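Local coordinates for selenium-binding protein (Sulfolobus tokodaii, PDB 2ECE) that is of unknown molecular function but belongs to the selenium-binding protein family of beta-propellers and may bind selenium, at residues Ser135-Leu140 and Leu177-Ile182; Ser105-Ile110 and Ile126-Val131; Pro198-Val203 and Asp234-Lys239. All blocks are in the same frame, centred on the assembly; numbering follows the deposited sequence.

Contact 1. Residues Ser135-Leu140 and Leu177-Ile182; sequences SGYSRL and LGKWEI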
# COMPACT_ATOMS: atom_id res chain seq x y z
N SER A 135 -16.18 -16.23 -0.12
CA SER A 135 -16.11 -15.09 0.78
C SER A 135 -17.24 -14.07 0.64
O SER A 135 -17.54 -13.35 1.59
CB SER A 135 -14.79 -14.34 0.58
OG SER A 135 -14.81 -13.63 -0.64
N GLY A 136 -17.86 -14.00 -0.54
CA GLY A 136 -18.93 -13.04 -0.76
C GLY A 136 -18.38 -11.64 -0.99
O GLY A 136 -19.13 -10.66 -0.95
N TYR A 137 -17.07 -11.54 -1.24
CA TYR A 137 -16.41 -10.26 -1.49
C TYR A 137 -15.81 -10.18 -2.89
O TYR A 137 -15.52 -11.21 -3.52
CB TYR A 137 -15.26 -10.04 -0.49
CG TYR A 137 -15.67 -9.81 0.95
CD1 TYR A 137 -16.70 -8.93 1.27
CD2 TYR A 137 -14.97 -10.42 1.99
CE1 TYR A 137 -17.02 -8.65 2.60
CE2 TYR A 137 -15.28 -10.15 3.32
CZ TYR A 137 -16.31 -9.27 3.62
OH TYR A 137 -16.61 -8.98 4.93
N SER A 138 -15.62 -8.96 -3.38
CA SER A 138 -15.02 -8.74 -4.69
C SER A 138 -14.12 -7.51 -4.65
O SER A 138 -14.25 -6.67 -3.74
CB SER A 138 -16.11 -8.57 -5.77
OG SER A 138 -16.81 -7.35 -5.62
N ARG A 139 -13.21 -7.40 -5.62
CA ARG A 139 -12.26 -6.30 -5.74
C ARG A 139 -11.28 -6.35 -4.56
O ARG A 139 -11.39 -5.59 -3.59
CB ARG A 139 -12.98 -4.95 -5.77
CG ARG A 139 -13.62 -4.60 -7.13
CD ARG A 139 -14.92 -5.36 -7.40
NE ARG A 139 -15.61 -4.83 -8.57
CZ ARG A 139 -16.89 -5.06 -8.88
NH1 ARG A 139 -17.65 -5.83 -8.10
NH2 ARG A 139 -17.42 -4.52 -9.96
N LEU A 140 -10.31 -7.26 -4.68
CA LEU A 140 -9.32 -7.50 -3.64
C LEU A 140 -8.18 -6.50 -3.63
O LEU A 140 -7.57 -6.21 -4.67
CB LEU A 140 -8.78 -8.93 -3.78
CG LEU A 140 -9.66 -10.01 -3.13
CD1 LEU A 140 -11.12 -9.84 -3.51
CD2 LEU A 140 -9.13 -11.37 -3.56
N LEU A 177 -11.04 -19.36 2.55
CA LEU A 177 -11.75 -19.95 3.67
C LEU A 177 -13.10 -19.25 3.77
O LEU A 177 -14.14 -19.89 3.85
CB LEU A 177 -10.95 -19.78 4.96
CG LEU A 177 -9.64 -20.58 4.98
CD1 LEU A 177 -8.74 -20.06 6.08
CD2 LEU A 177 -9.95 -22.07 5.16
N GLY A 178 -13.07 -17.92 3.74
CA GLY A 178 -14.30 -17.16 3.83
C GLY A 178 -14.09 -15.82 4.51
O GLY A 178 -12.94 -15.38 4.66
N LYS A 179 -15.18 -15.17 4.91
CA LYS A 179 -15.12 -13.88 5.58
C LYS A 179 -14.44 -13.99 6.94
O LYS A 179 -14.62 -14.98 7.66
CB LYS A 179 -16.53 -13.32 5.81
CG LYS A 179 -17.22 -12.72 4.61
CD LYS A 179 -18.43 -11.91 5.06
CE LYS A 179 -19.21 -11.37 3.87
NZ LYS A 179 -19.69 -12.49 3.02
N TRP A 180 -13.67 -12.98 7.29
CA TRP A 180 -13.00 -12.96 8.58
C TRP A 180 -13.94 -12.44 9.67
O TRP A 180 -13.88 -12.89 10.81
CB TRP A 180 -11.76 -12.06 8.53
CG TRP A 180 -11.17 -11.79 9.87
CD1 TRP A 180 -10.44 -12.65 10.64
CD2 TRP A 180 -11.29 -10.58 10.62
NE1 TRP A 180 -10.09 -12.05 11.83
CE2 TRP A 180 -10.59 -10.77 11.84
CE3 TRP A 180 -11.90 -9.34 10.38
CZ2 TRP A 180 -10.50 -9.78 12.82
CZ3 TRP A 180 -11.81 -8.35 11.36
CH2 TRP A 180 -11.12 -8.57 12.56
N GLU A 181 -14.80 -11.50 9.30
CA GLU A 181 -15.72 -10.88 10.24
C GLU A 181 -16.80 -11.80 10.80
O GLU A 181 -17.48 -12.50 10.05
CB GLU A 181 -16.43 -9.67 9.61
CG GLU A 181 -15.52 -8.57 9.06
CD GLU A 181 -14.96 -8.91 7.69
OE1 GLU A 181 -15.39 -9.93 7.11
OE2 GLU A 181 -14.10 -8.15 7.20
N ILE A 182 -16.96 -11.76 12.12
CA ILE A 182 -18.00 -12.54 12.79
C ILE A 182 -19.07 -11.52 13.21
O ILE A 182 -20.27 -11.78 13.09
CB ILE A 182 -17.45 -13.28 14.04
CG1 ILE A 182 -16.65 -14.51 13.60
CG2 ILE A 182 -18.60 -13.73 14.94
CD1 ILE A 182 -17.49 -15.56 12.87
O HOH W 1 -20.82 -10.64 1.22
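A cation-pi contact, flanked by two short hydrogen bonds, ties the end of helix 128-135 and the residues after it to the outermost strand of a beta-propeller blade, with Y137 and K179 as the central pair. K179 NZ stands over one face of the Y137 ring, 4.8 Å from its centroid and 14° off the normal, while its CG and CE lie against the ring carbons. The lysine chain runs extended and bends only at its last torsion (chi4 60°), which turns NZ to the carbonyl of S135; NZ donates to S135 O over 2.7 Å, and a water links the same NZ to G136 O. G136 has positive phi, and a CB there would collide with NZ. From the far end of the ring, Y137 OH donates to E181 OE1 over 2.7 Å; the oxygen lies near the ring plane, but the hydroxyl meets it from above the carboxylate, whose plane is 87° from the ring. E181 is itself positioned by OE2, which accepts from the backbone N of I166. S135 packs its CA on that of G178, 4.1 Å away, and rests on L167 of strand 165-169, while Y137 leans on A154 of strand 150-154.

Contact 2. Residues Ser105-Ile110 and Ile126-Val131; sequences SSRIYI and IEPEEV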
# COMPACT_ATOMS: atom_id res chain seq x y z
N SER A 105 -10.56 -7.74 -11.00
CA SER A 105 -11.04 -9.11 -11.24
C SER A 105 -11.41 -9.98 -10.04
O SER A 105 -12.24 -10.87 -10.17
CB SER A 105 -10.01 -9.87 -12.07
OG SER A 105 -8.86 -10.12 -11.28
N SER A 106 -10.78 -9.74 -8.90
CA SER A 106 -11.01 -10.54 -7.70
C SER A 106 -10.29 -11.88 -7.82
O SER A 106 -10.47 -12.77 -6.99
CB SER A 106 -12.51 -10.79 -7.49
OG SER A 106 -13.20 -9.58 -7.24
N ARG A 107 -9.47 -12.02 -8.85
CA ARG A 107 -8.71 -13.25 -9.06
C ARG A 107 -7.49 -13.22 -8.14
O ARG A 107 -7.03 -12.14 -7.77
CB ARG A 107 -8.27 -13.33 -10.53
CG ARG A 107 -7.35 -14.50 -10.87
CD ARG A 107 -7.13 -14.62 -12.38
NE ARG A 107 -8.37 -14.89 -13.12
CZ ARG A 107 -9.02 -14.01 -13.87
NH1 ARG A 107 -8.55 -12.77 -14.01
NH2 ARG A 107 -10.13 -14.36 -14.51
N ILE A 108 -6.99 -14.38 -7.75
CA ILE A 108 -5.80 -14.44 -6.90
C ILE A 108 -4.76 -15.36 -7.52
O ILE A 108 -5.05 -16.53 -7.82
CB ILE A 108 -6.09 -14.98 -5.48
CG1 ILE A 108 -7.14 -14.12 -4.78
CG2 ILE A 108 -4.80 -14.97 -4.64
CD1 ILE A 108 -7.58 -14.68 -3.43
N TYR A 109 -3.56 -14.84 -7.73
CA TYR A 109 -2.49 -15.66 -8.28
C TYR A 109 -1.55 -16.03 -7.13
O TYR A 109 -1.32 -15.22 -6.22
CB TYR A 109 -1.69 -14.88 -9.33
CG TYR A 109 -2.50 -14.42 -10.52
CD1 TYR A 109 -3.03 -13.13 -10.56
CD2 TYR A 109 -2.71 -15.26 -11.61
CE1 TYR A 109 -3.75 -12.69 -11.67
CE2 TYR A 109 -3.43 -14.83 -12.72
CZ TYR A 109 -3.94 -13.55 -12.75
OH TYR A 109 -4.64 -13.12 -13.86
N ILE A 110 -1.03 -17.25 -7.17
CA ILE A 110 -0.09 -17.72 -6.17
C ILE A 110 1.18 -17.90 -7.00
O ILE A 110 1.24 -18.79 -7.86
CB ILE A 110 -0.51 -19.08 -5.57
CG1 ILE A 110 -1.96 -19.02 -5.08
CG2 ILE A 110 0.42 -19.45 -4.42
CD1 ILE A 110 -2.21 -17.98 -4.01
N ILE A 126 -6.69 -18.77 -8.22
CA ILE A 126 -7.98 -18.90 -7.57
C ILE A 126 -8.84 -17.97 -8.40
O ILE A 126 -8.67 -16.75 -8.36
CB ILE A 126 -7.94 -18.39 -6.12
CG1 ILE A 126 -6.87 -19.14 -5.34
CG2 ILE A 126 -9.30 -18.58 -5.46
CD1 ILE A 126 -6.62 -18.57 -3.97
N GLU A 127 -9.74 -18.54 -9.20
CA GLU A 127 -10.60 -17.75 -10.07
C GLU A 127 -11.56 -16.84 -9.30
O GLU A 127 -11.97 -17.15 -8.18
CB GLU A 127 -11.38 -18.67 -11.02
CG GLU A 127 -10.50 -19.44 -12.02
CD GLU A 127 -9.74 -18.54 -12.99
OE1 GLU A 127 -10.15 -17.37 -13.17
OE2 GLU A 127 -8.75 -19.00 -13.60
N PRO A 128 -11.94 -15.71 -9.91
CA PRO A 128 -12.85 -14.71 -9.35
C PRO A 128 -14.15 -15.27 -8.77
O PRO A 128 -14.60 -14.85 -7.71
CB PRO A 128 -13.11 -13.79 -10.54
CG PRO A 128 -11.79 -13.82 -11.25
CD PRO A 128 -11.48 -15.30 -11.25
N GLU A 129 -14.75 -16.23 -9.47
CA GLU A 129 -16.01 -16.78 -9.00
C GLU A 129 -15.87 -17.66 -7.76
O GLU A 129 -16.81 -17.78 -6.98
CB GLU A 129 -16.71 -17.50 -10.15
CG GLU A 129 -16.94 -16.52 -11.30
CD GLU A 129 -17.47 -15.17 -10.77
OE1 GLU A 129 -17.35 -14.12 -11.45
OE2 GLU A 129 -18.03 -15.18 -9.66
N GLU A 130 -14.70 -18.26 -7.58
CA GLU A 130 -14.48 -19.09 -6.39
C GLU A 130 -14.28 -18.13 -5.22
O GLU A 130 -14.73 -18.40 -4.11
CB GLU A 130 -13.23 -19.96 -6.55
CG GLU A 130 -12.96 -20.86 -5.34
CD GLU A 130 -13.96 -22.01 -5.21
OE1 GLU A 130 -13.84 -22.80 -4.25
OE2 GLU A 130 -14.86 -22.13 -6.07
N VAL A 131 -13.59 -17.02 -5.47
CA VAL A 131 -13.37 -16.04 -4.42
C VAL A 131 -14.70 -15.46 -3.96
O VAL A 131 -14.98 -15.39 -2.77
CB VAL A 131 -12.44 -14.90 -4.89
CG1 VAL A 131 -12.53 -13.72 -3.93
CG2 VAL A 131 -11.00 -15.41 -4.96
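P128, the first residue of helix 128-135, fits as a knuckle into the bend of S105-R107: its CB lies 3.1 Å from S105 O, and its CG abuts R107 CB at 3.6 Å. The rest of the R107 side chain continues past the CG-CD edge of that ring. With CG anti to the backbone N (chi1 174°) and a bend at chi3, the arginine brings its guanidinium over P128, so that P128 CG sits against one face, toward the rim. The same guanidinium grips E127 side-on: NE and NH2 both reach the single oxygen OE1, and NE donates over 3.1 Å with OE1 in the guanidinium plane. A methionine in place of R107 would probably leave the E127 carboxylate without its charged mate and take from D71 the salt bridge it makes with NH1. Behind this polar edge, I108 and I126 form an antiparallel hydrogen-bonded pair, with I108 N donating to I126 O and I126 N to I108 O (2.8 Å). Their side chains run alongside on the same face, the CB atoms 3.9 Å apart. V131, a turn along the helix, crosses I108 at about a right angle and sets CG2 on I108 CD1 at 3.8 Å; the same methyl covers S106 O, a buried carbonyl for which the model holds no hydrogen-bond partner. Helix 128-135 follows directly on strand 121-126, an outermost strand of its sheet, and its first turn packs against the start of strand 108-112; I108 also rests on I99 of strand 97-101, and I108 and V131 both reach L140 of strand 140-145 in the next blade.

Contact 3. Residues Pro198-Val203 and Asp234-Lys239; sequences PNEVLV and DLRKRK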
# COMPACT_ATOMS: atom_id res chain seq x y z
N PRO A 198 0.47 -9.17 19.12
CA PRO A 198 0.44 -9.54 20.54
C PRO A 198 -0.73 -8.95 21.32
O PRO A 198 -1.23 -9.56 22.27
CB PRO A 198 1.80 -9.06 21.05
CG PRO A 198 2.67 -9.12 19.81
CD PRO A 198 1.75 -8.53 18.77
N ASN A 199 -1.16 -7.76 20.92
CA ASN A 199 -2.27 -7.10 21.59
C ASN A 199 -3.61 -7.52 20.99
O ASN A 199 -4.68 -7.07 21.43
CB ASN A 199 -2.08 -5.59 21.50
CG ASN A 199 -0.99 -5.11 22.43
OD1 ASN A 199 -1.21 -4.96 23.63
ND2 ASN A 199 0.20 -4.91 21.88
N GLU A 200 -3.54 -8.37 19.98
CA GLU A 200 -4.71 -8.90 19.31
C GLU A 200 -5.74 -7.90 18.81
O GLU A 200 -6.94 -8.09 19.02
CB GLU A 200 -5.41 -9.90 20.23
CG GLU A 200 -4.45 -10.94 20.79
CD GLU A 200 -5.17 -12.11 21.42
OE1 GLU A 200 -6.33 -11.92 21.84
OE2 GLU A 200 -4.58 -13.21 21.48
N VAL A 201 -5.31 -6.84 18.16
CA VAL A 201 -6.27 -5.91 17.61
C VAL A 201 -5.95 -5.69 16.15
O VAL A 201 -4.79 -5.62 15.75
CB VAL A 201 -6.29 -4.56 18.37
CG1 VAL A 201 -5.31 -4.58 19.51
CG2 VAL A 201 -6.01 -3.41 17.42
N LEU A 202 -7.01 -5.61 15.36
CA LEU A 202 -6.90 -5.39 13.93
C LEU A 202 -7.57 -4.06 13.66
O LEU A 202 -8.56 -3.72 14.30
CB LEU A 202 -7.61 -6.52 13.17
CG LEU A 202 -7.65 -6.46 11.64
CD1 LEU A 202 -7.69 -7.88 11.08
CD2 LEU A 202 -8.86 -5.66 11.17
N VAL A 203 -7.00 -3.29 12.74
CA VAL A 203 -7.55 -1.99 12.38
C VAL A 203 -7.85 -2.06 10.89
O VAL A 203 -7.11 -2.68 10.14
CB VAL A 203 -6.53 -0.86 12.66
CG1 VAL A 203 -6.33 -0.71 14.16
CG2 VAL A 203 -5.20 -1.18 12.00
N ASP A 234 -11.26 -6.79 17.66
CA ASP A 234 -10.68 -7.80 18.54
C ASP A 234 -10.25 -8.85 17.50
O ASP A 234 -11.10 -9.52 16.91
CB ASP A 234 -11.77 -8.39 19.45
CG ASP A 234 -11.23 -9.44 20.40
OD1 ASP A 234 -10.29 -10.17 20.03
OD2 ASP A 234 -11.76 -9.54 21.53
N LEU A 235 -8.95 -8.96 17.25
CA LEU A 235 -8.43 -9.89 16.26
C LEU A 235 -8.88 -11.33 16.49
O LEU A 235 -9.21 -12.06 15.56
CB LEU A 235 -6.90 -9.84 16.27
CG LEU A 235 -6.11 -9.96 14.95
CD1 LEU A 235 -4.82 -10.70 15.24
CD2 LEU A 235 -6.91 -10.69 13.88
N ARG A 236 -8.89 -11.72 17.75
CA ARG A 236 -9.27 -13.08 18.12
C ARG A 236 -10.76 -13.39 17.97
O ARG A 236 -11.12 -14.39 17.37
CB ARG A 236 -8.85 -13.34 19.54
CG ARG A 236 -9.23 -14.70 20.00
CD ARG A 236 -9.06 -14.78 21.47
NE ARG A 236 -9.02 -16.16 21.86
CZ ARG A 236 -9.58 -16.61 22.97
NH1 ARG A 236 -10.20 -15.77 23.79
NH2 ARG A 236 -9.56 -17.91 23.22
N LYS A 237 -11.61 -12.54 18.53
CA LYS A 237 -13.04 -12.75 18.46
C LYS A 237 -13.63 -12.31 17.12
O LYS A 237 -14.82 -12.51 16.87
CB LYS A 237 -13.76 -12.03 19.61
CG LYS A 237 -13.48 -12.61 21.00
CD LYS A 237 -13.98 -14.05 21.13
CE LYS A 237 -14.19 -14.44 22.59
NZ LYS A 237 -15.45 -13.86 23.16
N ARG A 238 -12.80 -11.69 16.28
CA ARG A 238 -13.24 -11.25 14.95
C ARG A 238 -14.47 -10.35 15.07
O ARG A 238 -15.43 -10.47 14.30
CB ARG A 238 -13.55 -12.49 14.10
CG ARG A 238 -12.33 -13.42 13.99
CD ARG A 238 -12.69 -14.85 13.65
NE ARG A 238 -13.28 -15.01 12.32
CZ ARG A 238 -13.77 -16.16 11.87
NH1 ARG A 238 -13.73 -17.24 12.64
NH2 ARG A 238 -14.29 -16.24 10.65
N LYS A 239 -14.39 -9.41 16.01
CA LYS A 239 -15.49 -8.49 16.29
C LYS A 239 -15.03 -7.03 16.29
O LYS A 239 -13.97 -6.70 16.81
CB LYS A 239 -16.09 -8.90 17.65
CG LYS A 239 -17.09 -7.95 18.27
CD LYS A 239 -17.90 -8.66 19.37
CE LYS A 239 -17.01 -9.33 20.43
NZ LYS A 239 -16.93 -10.82 20.32
O HOH W 2 -8.39 -10.50 22.36
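One backbone hydrogen bond joins the segments: L235 N donates to E200 O over 2.8 Å at 154°, approaching from above the carbonyl plane. Beside it, V201 and D234 form an antiparallel non-hydrogen-bonded pair. L235 CB also lies close to E200 O, 3.3 Å away. The apolar contact is L235 CD2 against L202 CD1 at 4.0 Å, the two leucine side chains crossing at about a right angle. Polar groups gather around D234 OD1. D234 CG is anti to the backbone N (chi1 -180°), which carries OD1 back over its own turn to accept from K237 N at 3.1 Å, an Asx motif; R236 N adds a weak bond to the same oxygen. A water bridges D234 OD1 and E200 OE1. The E200 and R236 side chains run alongside, but no salt bridge forms: E200 OE1 meets R236 CB, 3.7 Å away, while the guanidinium extends away. G1 bulges shape both hairpins, at E200-V201 opposite N196 and at R238-K239 opposite D234. The contact therefore lies at the hairpin ends of one blade, with L202 packed on W233 of strand 229-234 and on F193 and W195 of strand 193-196.

In the fold
The three contacts follow one another along the chain and around the propeller. Contacts 2 and 1 are centred about 12 Å apart and share helix 128-135: S106 OG lies 2.7 Å from R139 N, a probable hydrogen bond, and L140 CD2 packs on I108 CG1 at 3.6 Å. Contact 1 reaches contact 3, about 17 Å away between centres, through W180 and I182: R238 NE probably bonds to W180 O (2.7 Å), I182 N probably bonds to R238 O (3.0 Å), and W180 CH2 lies against L202 CD1. Contacts 2 and 3, with nearest atoms about 13 Å apart, do not touch, so contact 1 is the one that touches both of the others, linking three successive blades.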